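Long-range contact in high-potential iron-sulfur protein isozyme 2 (PDB 1HPI), which carries electrons in the anaerobic electron transport of a purple photosynthetic bacterium by means of a high-potential [4Fe-4S] cluster: residues 23-28 against 63-67. Residues are numbered along the deposited sequence; the frame is centred on the assembly and turned at random.
With SF4 (iron/sulfur cluster), chain B.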
loop_
_atom_site.group_PDB
_atom_site.type_symbol
_atom_site.label_atom_id
_atom_site.label_comp_id
_atom_site.label_asym_id
_atom_site.label_seq_id
_atom_site.Cartn_x
_atom_site.Cartn_y
_atom_site.Cartn_z
ATOM N N VAL A 23 -8.268 -4.280 6.484
ATOM C CA VAL A 23 -7.257 -5.286 6.713
ATOM C C VAL A 23 -7.504 -6.115 7.969
ATOM O O VAL A 23 -7.811 -5.580 9.025
ATOM C CB VAL A 23 -5.906 -4.593 6.867
ATOM C CG1 VAL A 23 -4.871 -5.586 7.378
ATOM C CG2 VAL A 23 -5.449 -3.995 5.535
ATOM N N GLN A 24 -7.345 -7.428 7.858
ATOM C CA GLN A 24 -7.495 -8.337 8.975
ATOM C C GLN A 24 -6.264 -9.233 8.864
ATOM O O GLN A 24 -6.275 -10.245 8.169
ATOM C CB GLN A 24 -8.850 -9.062 8.953
ATOM C CG GLN A 24 -8.788 -10.392 9.706
ATOM C CD GLN A 24 -10.157 -10.832 10.157
ATOM O OE1 GLN A 24 -10.322 -11.977 10.600
ATOM N NE2 GLN A 24 -11.134 -9.933 10.052
ATOM N N HIS A 25 -5.183 -8.800 9.523
ATOM C CA HIS A 25 -3.881 -9.461 9.524
ATOM C C HIS A 25 -3.156 -9.231 10.841
ATOM O O HIS A 25 -3.166 -8.132 11.368
ATOM C CB HIS A 25 -3.048 -8.851 8.366
ATOM C CG HIS A 25 -1.767 -9.585 8.067
ATOM N ND1 HIS A 25 -0.623 -9.392 8.834
ATOM C CD2 HIS A 25 -1.467 -10.494 7.094
ATOM C CE1 HIS A 25 0.334 -10.168 8.327
ATOM N NE2 HIS A 25 -0.146 -10.847 7.288
ATOM N N PRO A 26 -2.517 -10.268 11.379
ATOM C CA PRO A 26 -1.813 -10.187 12.648
ATOM C C PRO A 26 -0.759 -9.108 12.778
ATOM O O PRO A 26 -0.530 -8.590 13.865
ATOM C CB PRO A 26 -1.238 -11.589 12.916
ATOM C CG PRO A 26 -1.962 -12.511 11.947
ATOM C CD PRO A 26 -2.411 -11.626 10.789
ATOM N N ALA A 27 -0.101 -8.774 11.679
ATOM C CA ALA A 27 0.931 -7.753 11.726
ATOM C C ALA A 27 0.407 -6.325 11.635
ATOM O O ALA A 27 1.102 -5.380 11.983
ATOM C CB ALA A 27 1.887 -7.948 10.555
ATOM N N TYR A 28 -0.813 -6.164 11.153
ATOM C CA TYR A 28 -1.389 -4.849 11.000
ATOM C C TYR A 28 -1.717 -4.136 12.304
ATOM O O TYR A 28 -2.161 -4.747 13.260
ATOM C CB TYR A 28 -2.641 -4.922 10.092
ATOM C CG TYR A 28 -3.433 -3.627 10.045
ATOM C CD1 TYR A 28 -3.062 -2.605 9.167
ATOM C CD2 TYR A 28 -4.549 -3.412 10.859
ATOM C CE1 TYR A 28 -3.769 -1.401 9.107
ATOM C CE2 TYR A 28 -5.269 -2.218 10.808
ATOM C CZ TYR A 28 -4.882 -1.205 9.928
ATOM O OH TYR A 28 -5.603 -0.028 9.881
ATOM N N GLY A 63 -4.144 2.712 1.627
ATOM C CA GLY A 63 -3.996 1.259 1.641
ATOM C C GLY A 63 -2.972 0.693 2.623
ATOM O O GLY A 63 -2.484 1.380 3.521
ATOM N N TRP A 64 -2.654 -0.587 2.430
ATOM C CA TRP A 64 -1.707 -1.282 3.284
ATOM C C TRP A 64 -1.332 -2.623 2.675
ATOM O O TRP A 64 -2.109 -3.182 1.919
ATOM C CB TRP A 64 -2.399 -1.584 4.643
ATOM C CG TRP A 64 -1.502 -2.206 5.673
ATOM C CD1 TRP A 64 -0.752 -1.541 6.580
ATOM C CD2 TRP A 64 -1.277 -3.602 5.915
ATOM N NE1 TRP A 64 -0.058 -2.425 7.365
ATOM C CE2 TRP A 64 -0.366 -3.701 6.985
ATOM C CE3 TRP A 64 -1.755 -4.767 5.330
ATOM C CZ2 TRP A 64 0.068 -4.940 7.473
ATOM C CZ3 TRP A 64 -1.326 -5.985 5.808
ATOM C CH2 TRP A 64 -0.426 -6.073 6.868
ATOM N N CYS A 65 -0.164 -3.143 3.017
ATOM C CA CYS A 65 0.294 -4.436 2.548
ATOM C C CYS A 65 1.280 -4.903 3.605
ATOM O O CYS A 65 1.711 -4.110 4.453
ATOM C CB CYS A 65 0.877 -4.500 1.116
ATOM S SG CYS A 65 2.613 -3.994 1.012
ATOM N N THR A 66 1.635 -6.179 3.558
ATOM C CA THR A 66 2.563 -6.766 4.523
ATOM C C THR A 66 3.961 -6.162 4.540
ATOM O O THR A 66 4.710 -6.335 5.510
ATOM C CB THR A 66 2.613 -8.307 4.432
ATOM O OG1 THR A 66 3.112 -8.692 3.159
ATOM C CG2 THR A 66 1.244 -8.928 4.676
ATOM N N ALA A 67 4.325 -5.455 3.470
ATOM C CA ALA A 67 5.629 -4.831 3.406
ATOM C C ALA A 67 5.624 -3.467 4.100
ATOM O O ALA A 67 6.614 -2.739 4.065
ATOM C CB ALA A 67 6.167 -4.735 1.987
HETATM FE FE1 SF4 B . 1.606 0.639 0.726
HETATM FE FE2 SF4 B . 4.051 0.436 1.942
HETATM FE FE3 SF4 B . 3.773 -0.007 -0.747
HETATM FE FE4 SF4 B . 2.704 -1.776 1.031
HETATM S S1 SF4 B . 4.882 -1.260 0.792
HETATM S S2 SF4 B . 1.703 -0.966 -0.814
HETATM S S3 SF4 B . 2.113 -0.415 2.682
HETATM S S4 SF4 B . 3.366 1.925 0.353
#
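Tyr28 turns the edge of its ring onto one face of the Trp64 indole, the planes standing at 90° with 4.8 Å between the centroids of the phenol ring and the five-membered ring, a T-shaped (edge-to-face) pair. The CD1 corner of the tyrosine does the touching and lies 3.5 Å from Trp64 NE1, over the pyrrole half of the indole. Tyr28 CB also rests above the six-membered ring in a CH-pi contact. On this same face Val23 CG1 makes a second CH-pi contact, 4.2 Å from the centroid of the six-membered ring, while CG2 reaches Trp64 CE3 at 3.8 Å.

His25 meets the far rim of the indole, Trp64 CH2 lying over one face of its imidazole and the plane of the six-membered ring inclined to it at 52°, and completes the aromatic cluster. With chi1 at -170°, its CG swings anti to the backbone nitrogen and brings the imidazole alongside both Trp64 and Thr66, whose CG2 methyl approaches His25 NE2 at 3.5 Å. The imidazole is further fixed by Ala27 N, which donates to His25 ND1 (3.0 Å) within the type I turn from His25 to Tyr28.

Trp64 NE1 is itself hydrogen-bonded to Gln32, and the neighbouring Cys65 SG binds the cluster iron FE4 at 2.2 Å. A leucine in place of Trp64 would probably leave Gln32 without its indole donor and open a gap beneath Val23 and Tyr28. Trp64 thus packs segment 23-28 against the cluster-binding segment of this HiPIP fold. Segment 23-28 belongs to the long loop between helix 9-13 and strand 48-50, whereas 63-67 follows strand 57-60 and is tied by backbone hydrogen bonds to Leu14 and Arg17, just beyond that helix.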